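Local coordinates for putative protease (Parabacteroides distasonis ATCC 8503, PDB 3KD4), which is of unknown function but is probably an exported protein and possibly a protease, at residues A[33-36]-A[37-40]; A[489-492]-A[493-497]. One frame throughout, in Å; residues are numbered along the deposited sequence.

Contact 1: A[33-36]-A[37-40]; sequences LFTH and TAMN
Thr35 reaches over the first turn of helix 36-39 and accepts the backbone N-H of Ala38 on its hydroxyl, OG1 to N 2.8 Å, in a nearly straight bond (169° at the hydrogen). OG1 gets there because it sits between the backbone N and the carbonyl carbon (chi1 67°), a rotation that swings it over the start of the helix while CG2 stays beside the backbone N. The carbonyl of Thr35 takes the amide four residues on, O to Met39 N 3.0 Å, and His36 O receives Asn40 N in a more bent bond. Leu33, at the end of strand 23-33, closes the apolar side: its CB meets the Ala38 methyl (CB to CB 4.1 Å), and its CD1 lies alongside Met39, 4.0 Å from CG. Alanine suits the place, its methyl being packed between Leu33 CB and Thr35 OG1. Outside, the selenomethionine Met39 runs beside His36, pointing the same way; its chain bends at chi3 (49°), and CE comes to the ring's edge in plane, 3.8 Å from His36 CD2. In the second shell, Glu5 OE1 hydrogen-bonds Thr35 OG1, so the capping hydroxyl is gripped from both the helix and the N-terminal segment, and a glycerol, probably from the crystallisation liquor, hydrogen-bonds His36 NE2. A valine in place of Thr35 would probably leave the Ala38 amide without its cap and Glu5 without this mate. The arrangement is a classic threonine N-cap, here starting a one-turn helix just beyond strand 23-33 of the large mixed sheet.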
ATOM      1  N   LEU A  33      -0.452 -28.705   1.808  1.00 15.93           N
ATOM      2  CA  LEU A  33      -1.800 -28.286   2.187  1.00 16.65           C
ATOM      3  C   LEU A  33      -2.407 -29.339   3.093  1.00 16.93           C
ATOM      4  O   LEU A  33      -2.459 -30.499   2.739  1.00 17.19           O
ATOM      5  CB  LEU A  33      -2.637 -28.094   0.939  1.00 17.37           C
ATOM      6  CG  LEU A  33      -2.101 -27.068  -0.091  1.00 18.16           C
ATOM      7  CD1 LEU A  33      -3.173 -26.760  -1.136  1.00 18.46           C
ATOM      8  CD2 LEU A  33      -1.630 -25.761   0.550  1.00 15.38           C
ATOM      9  N   PHE A  34      -2.844 -28.961   4.285  1.00 17.46           N
ATOM     10  CA  PHE A  34      -3.294 -29.954   5.255  1.00 18.31           C
ATOM     11  C   PHE A  34      -4.805 -30.054   5.387  1.00 18.57           C
ATOM     12  O   PHE A  34      -5.274 -30.993   5.984  1.00 19.39           O
ATOM     13  CB  PHE A  34      -2.737 -29.655   6.634  1.00 19.03           C
ATOM     14  CG  PHE A  34      -1.257 -29.695   6.706  1.00 21.03           C
ATOM     15  CD1 PHE A  34      -0.588 -30.900   6.638  1.00 21.96           C
ATOM     16  CD2 PHE A  34      -0.530 -28.529   6.865  1.00 21.22           C
ATOM     17  CE1 PHE A  34       0.799 -30.927   6.693  1.00 22.02           C
ATOM     18  CE2 PHE A  34       0.854 -28.560   6.952  1.00 20.37           C
ATOM     19  CZ  PHE A  34       1.507 -29.750   6.851  1.00 19.07           C
ATOM     20  N   THR A  35      -5.550 -29.092   4.857  1.00 18.41           N
ATOM     21  CA  THR A  35      -6.998 -29.064   4.997  1.00 19.10           C
ATOM     22  C   THR A  35      -7.673 -28.831   3.634  1.00 19.66           C
ATOM     23  O   THR A  35      -7.073 -28.257   2.703  1.00 19.52           O
ATOM     24  CB  THR A  35      -7.455 -27.886   5.897  1.00 19.78           C
ATOM     25  OG1 THR A  35      -7.166 -26.661   5.210  1.00 19.72           O
ATOM     26  CG2 THR A  35      -6.737 -27.866   7.287  1.00 17.22           C
ATOM     27  N   HIS A  36      -8.935 -29.202   3.539  1.00 18.93           N
ATOM     28  CA  HIS A  36      -9.754 -28.742   2.415  1.00 20.66           C
ATOM     29  C   HIS A  36      -9.883 -27.245   2.289  1.00 20.84           C
ATOM     30  O   HIS A  36      -9.969 -26.755   1.175  1.00 22.39           O
ATOM     31  CB  HIS A  36     -11.133 -29.387   2.448  1.00 21.02           C
ATOM     32  CG  HIS A  36     -11.050 -30.863   2.292  1.00 21.31           C
ATOM     33  ND1 HIS A  36     -11.629 -31.741   3.172  1.00 20.41           N
ATOM     34  CD2 HIS A  36     -10.334 -31.612   1.418  1.00 21.58           C
ATOM     35  CE1 HIS A  36     -11.343 -32.979   2.802  1.00 20.25           C
ATOM     36  NE2 HIS A  36     -10.542 -32.923   1.749  1.00 18.37           N
ATOM     37  N   THR A  37      -9.882 -26.529   3.407  1.00 21.43           N
ATOM     38  CA  THR A  37      -9.919 -25.043   3.428  1.00 22.46           C
ATOM     39  C   THR A  37      -8.722 -24.513   2.628  1.00 21.90           C
ATOM     40  O   THR A  37      -8.881 -23.638   1.763  1.00 22.26           O
ATOM     41  CB  THR A  37      -9.885 -24.469   4.906  1.00 22.35           C
ATOM     42  OG1 THR A  37     -10.982 -25.008   5.641  1.00 24.82           O
ATOM     43  CG2 THR A  37      -9.955 -22.929   4.979  1.00 22.10           C
ATOM     44  N   ALA A  38      -7.544 -25.050   2.928  1.00 21.06           N
ATOM     45  CA  ALA A  38      -6.326 -24.707   2.185  1.00 20.54           C
ATOM     46  C   ALA A  38      -6.460 -25.093   0.684  1.00 19.99           C
ATOM     47  O   ALA A  38      -6.269 -24.249  -0.188  1.00 19.66           O
ATOM     48  CB  ALA A  38      -5.110 -25.362   2.832  1.00 19.90           C
HETATM   49  N   MSE A  39      -6.835 -26.339   0.409  1.00 19.73           N
HETATM   50  CA  MSE A  39      -6.922 -26.856  -0.957  1.00 19.78           C
HETATM   51  C   MSE A  39      -7.916 -26.084  -1.843  1.00 20.79           C
HETATM   52  O   MSE A  39      -7.711 -25.965  -3.054  1.00 20.75           O
HETATM   53  CB  MSE A  39      -7.348 -28.309  -0.938  1.00 19.75           C
HETATM   54  CG  MSE A  39      -6.281 -29.256  -0.475  1.00 19.29           C
HETATM   55 SE   MSE A  39      -6.908 -30.969  -0.004  0.75 16.74          SE
HETATM   56  CE  MSE A  39      -7.993 -31.365  -1.577  1.00 14.29           C
ATOM     57  N   ASN A  40      -9.007 -25.590  -1.241  1.00 20.73           N
ATOM     58  CA  ASN A  40     -10.106 -24.946  -1.988  1.00 20.12           C
ATOM     59  C   ASN A  40      -9.914 -23.436  -2.038  1.00 20.58           C
ATOM     60  O   ASN A  40     -10.689 -22.740  -2.654  1.00 20.60           O
ATOM     61  CB  ASN A  40     -11.474 -25.311  -1.357  1.00 19.96           C
ATOM     62  CG  ASN A  40     -11.795 -26.798  -1.445  1.00 18.18           C
ATOM     63  OD1 ASN A  40     -11.286 -27.515  -2.288  1.00 18.87           O
ATOM     64  ND2 ASN A  40     -12.673 -27.258  -0.582  1.00 16.81           N
TER

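Contact 2: A[489-492]-A[493-497]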
ATOM      1  N   SER A 489      -9.278   1.895  24.041  1.00 23.22           N
ATOM      2  CA  SER A 489     -10.354   2.468  24.847  1.00 23.76           C
ATOM      3  C   SER A 489     -10.826   3.825  24.277  1.00 22.91           C
ATOM      4  O   SER A 489     -12.006   4.088  24.271  1.00 21.96           O
ATOM      5  CB  SER A 489      -9.958   2.524  26.326  1.00 24.27           C
ATOM      6  OG  SER A 489      -9.007   3.539  26.562  1.00 29.19           O
ATOM      7  N   LEU A 490      -9.922   4.621  23.690  1.00 22.25           N
ATOM      8  CA  LEU A 490     -10.313   5.863  23.034  1.00 21.34           C
ATOM      9  C   LEU A 490     -11.180   5.591  21.834  1.00 22.04           C
ATOM     10  O   LEU A 490     -12.268   6.196  21.665  1.00 21.28           O
ATOM     11  CB  LEU A 490      -9.078   6.691  22.609  1.00 21.14           C
ATOM     12  CG  LEU A 490      -8.134   7.180  23.713  1.00 20.35           C
ATOM     13  CD1 LEU A 490      -6.875   7.916  23.140  1.00 16.52           C
ATOM     14  CD2 LEU A 490      -8.872   8.100  24.713  1.00 19.85           C
ATOM     15  N   ILE A 491     -10.703   4.675  20.978  1.00 22.26           N
ATOM     16  CA  ILE A 491     -11.379   4.405  19.710  1.00 22.58           C
ATOM     17  C   ILE A 491     -12.756   3.832  20.013  1.00 23.04           C
ATOM     18  O   ILE A 491     -13.763   4.207  19.411  1.00 22.94           O
ATOM     19  CB  ILE A 491     -10.558   3.448  18.773  1.00 21.97           C
ATOM     20  CG1 ILE A 491      -9.289   4.163  18.309  1.00 22.66           C
ATOM     21  CG2 ILE A 491     -11.416   3.003  17.589  1.00 21.61           C
ATOM     22  CD1 ILE A 491      -8.132   3.199  17.859  1.00 22.39           C
ATOM     23  N   HIS A 492     -12.790   2.934  20.973  1.00 23.51           N
ATOM     24  CA  HIS A 492     -14.050   2.351  21.394  1.00 24.90           C
ATOM     25  C   HIS A 492     -15.024   3.405  21.995  1.00 24.24           C
ATOM     26  O   HIS A 492     -16.223   3.359  21.757  1.00 23.91           O
ATOM     27  CB  HIS A 492     -13.750   1.223  22.380  1.00 25.15           C
ATOM     28  CG  HIS A 492     -14.961   0.633  23.018  1.00 29.91           C
ATOM     29  ND1 HIS A 492     -15.851  -0.160  22.320  1.00 36.33           N
ATOM     30  CD2 HIS A 492     -15.412   0.681  24.292  1.00 33.09           C
ATOM     31  CE1 HIS A 492     -16.822  -0.538  23.133  1.00 35.75           C
ATOM     32  NE2 HIS A 492     -16.573  -0.053  24.339  1.00 35.89           N
ATOM     33  N   GLU A 493     -14.501   4.356  22.762  1.00 24.39           N
ATOM     34  CA  GLU A 493     -15.365   5.410  23.320  1.00 24.48           C
ATOM     35  C   GLU A 493     -16.026   6.174  22.186  1.00 23.66           C
ATOM     36  O   GLU A 493     -17.217   6.516  22.264  1.00 24.40           O
ATOM     37  CB  GLU A 493     -14.596   6.358  24.239  1.00 24.70           C
ATOM     38  CG  GLU A 493     -15.520   7.367  24.973  1.00 27.46           C
ATOM     39  CD  GLU A 493     -15.545   7.176  26.482  1.00 29.45           C
ATOM     40  OE1 GLU A 493     -15.348   6.053  26.957  1.00 30.72           O
ATOM     41  OE2 GLU A 493     -15.749   8.182  27.184  1.00 33.39           O
ATOM     42  N   TRP A 494     -15.280   6.386  21.106  1.00 22.79           N
ATOM     43  CA  TRP A 494     -15.815   7.068  19.937  1.00 22.13           C
ATOM     44  C   TRP A 494     -16.878   6.256  19.193  1.00 21.38           C
ATOM     45  O   TRP A 494     -17.927   6.799  18.846  1.00 21.68           O
ATOM     46  CB  TRP A 494     -14.699   7.473  18.960  1.00 21.78           C
ATOM     47  CG  TRP A 494     -15.224   8.270  17.839  1.00 20.43           C
ATOM     48  CD1 TRP A 494     -15.489   7.838  16.592  1.00 20.48           C
ATOM     49  CD2 TRP A 494     -15.585   9.652  17.874  1.00 19.33           C
ATOM     50  NE1 TRP A 494     -16.018   8.861  15.827  1.00 22.95           N
ATOM     51  CE2 TRP A 494     -16.062   9.996  16.591  1.00 21.00           C
ATOM     52  CE3 TRP A 494     -15.541  10.635  18.858  1.00 19.49           C
ATOM     53  CZ2 TRP A 494     -16.490  11.291  16.269  1.00 19.45           C
ATOM     54  CZ3 TRP A 494     -15.959  11.937  18.542  1.00 17.95           C
ATOM     55  CH2 TRP A 494     -16.418  12.251  17.255  1.00 19.34           C
ATOM     56  N   THR A 495     -16.605   4.978  18.945  1.00 21.02           N
ATOM     57  CA  THR A 495     -17.433   4.187  18.027  1.00 21.45           C
ATOM     58  C   THR A 495     -18.612   3.494  18.718  1.00 21.68           C
ATOM     59  O   THR A 495     -19.584   3.180  18.064  1.00 22.02           O
ATOM     60  CB  THR A 495     -16.628   3.109  17.281  1.00 21.41           C
ATOM     61  OG1 THR A 495     -16.026   2.211  18.232  1.00 21.96           O
ATOM     62  CG2 THR A 495     -15.514   3.757  16.391  1.00 18.78           C
ATOM     63  N   ASN A 496     -18.513   3.230  20.016  1.00 22.25           N
ATOM     64  CA  ASN A 496     -19.586   2.492  20.746  1.00 22.78           C
ATOM     65  C   ASN A 496     -20.920   3.222  20.580  1.00 22.56           C
ATOM     66  O   ASN A 496     -21.052   4.361  21.018  1.00 21.82           O
ATOM     67  CB  ASN A 496     -19.228   2.407  22.221  1.00 23.41           C
ATOM     68  CG  ASN A 496     -20.200   1.582  23.024  1.00 26.11           C
ATOM     69  OD1 ASN A 496     -20.463   0.447  22.683  1.00 29.48           O
ATOM     70  ND2 ASN A 496     -20.677   2.127  24.162  1.00 28.69           N
ATOM     71  N   PRO A 497     -21.895   2.594  19.910  1.00 22.44           N
ATOM     72  CA  PRO A 497     -23.173   3.261  19.577  1.00 22.39           C
ATOM     73  C   PRO A 497     -23.926   3.805  20.784  1.00 21.76           C
ATOM     74  O   PRO A 497     -24.579   4.842  20.678  1.00 21.76           O
ATOM     75  CB  PRO A 497     -24.006   2.142  18.921  1.00 22.65           C
ATOM     76  CG  PRO A 497     -23.027   1.107  18.499  1.00 23.47           C
ATOM     77  CD  PRO A 497     -21.843   1.202  19.428  1.00 23.58           C
TER
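Ser489 gives its carbonyl to the amide of Glu493, O to N 2.9 Å, and the CB of Glu493 leans against the same oxygen. The serine hydroxyl turns back instead, bonding to Asp486 O one turn earlier, which lets a small polar side chain settle beside strand 446-450. Leu490 follows with the bond from Trp494 N to its own O, 3.1 Å, while its side chain points away from the later turn to Lys450 and Leu474. Ile491 also turns its side chain away from the later turn, into the interior, against Leu474, Met406 and Leu409. Its carbonyl accepts Thr495 N at 3.0 Å, and Thr495 OG1 lies 3.2 Å from Ile491 O, a bond the hydroxyl may share with another acceptor. At chi1 59° the threonine hydroxyl folds back over the helix toward Ile491 O, while CG2 packs near the same oxygen. His492 ends the segment on the exposed side. Its O takes Asn496 N, 2.9 Å, and its ring lies alongside the asparagine: Asn496 CB sits over one face, 4.2 Å from the ring centroid, as a CH-pi contact offset toward the rim. Ring and amide planes are 35° apart, so the two groups are inclined rather than stacked flat. With CG anti to N (chi1 173°), the ring swings beside the side chain one turn on. Opposite in character is the buried Trp494, whose NE1 bonds to Asp402 and whose indole makes a cation-pi contact with Arg470. The whole forms the last two turns of helix 481-495, an amphipathic helix laid on the sheet of strands 423-433, 446-450 and 465-474, ending where Asn496 leaves helical geometry just before Pro497.

How the contacts relate
Contacts 1 and 2 mark opposite kinds of helix end: 33-40 opens a single-turn helix, 489-497 closes a helix of four turns. Their centres lie 38 Å apart and their nearest atoms about 29 Å. They share no element, and they belong to different domain families, DUF3857 and DUF3858. Both are partly buried, though contact 1 has more exposed residues and only its leucine and alanine are buried, whereas contact 2 sinks leucine, isoleucine and tryptophan against a sheet. Chemistry follows place: a side-chain hydroxyl caps an amide at the start, while main-chain bonds carry the end, supplemented by a CH-pi contact at the surface.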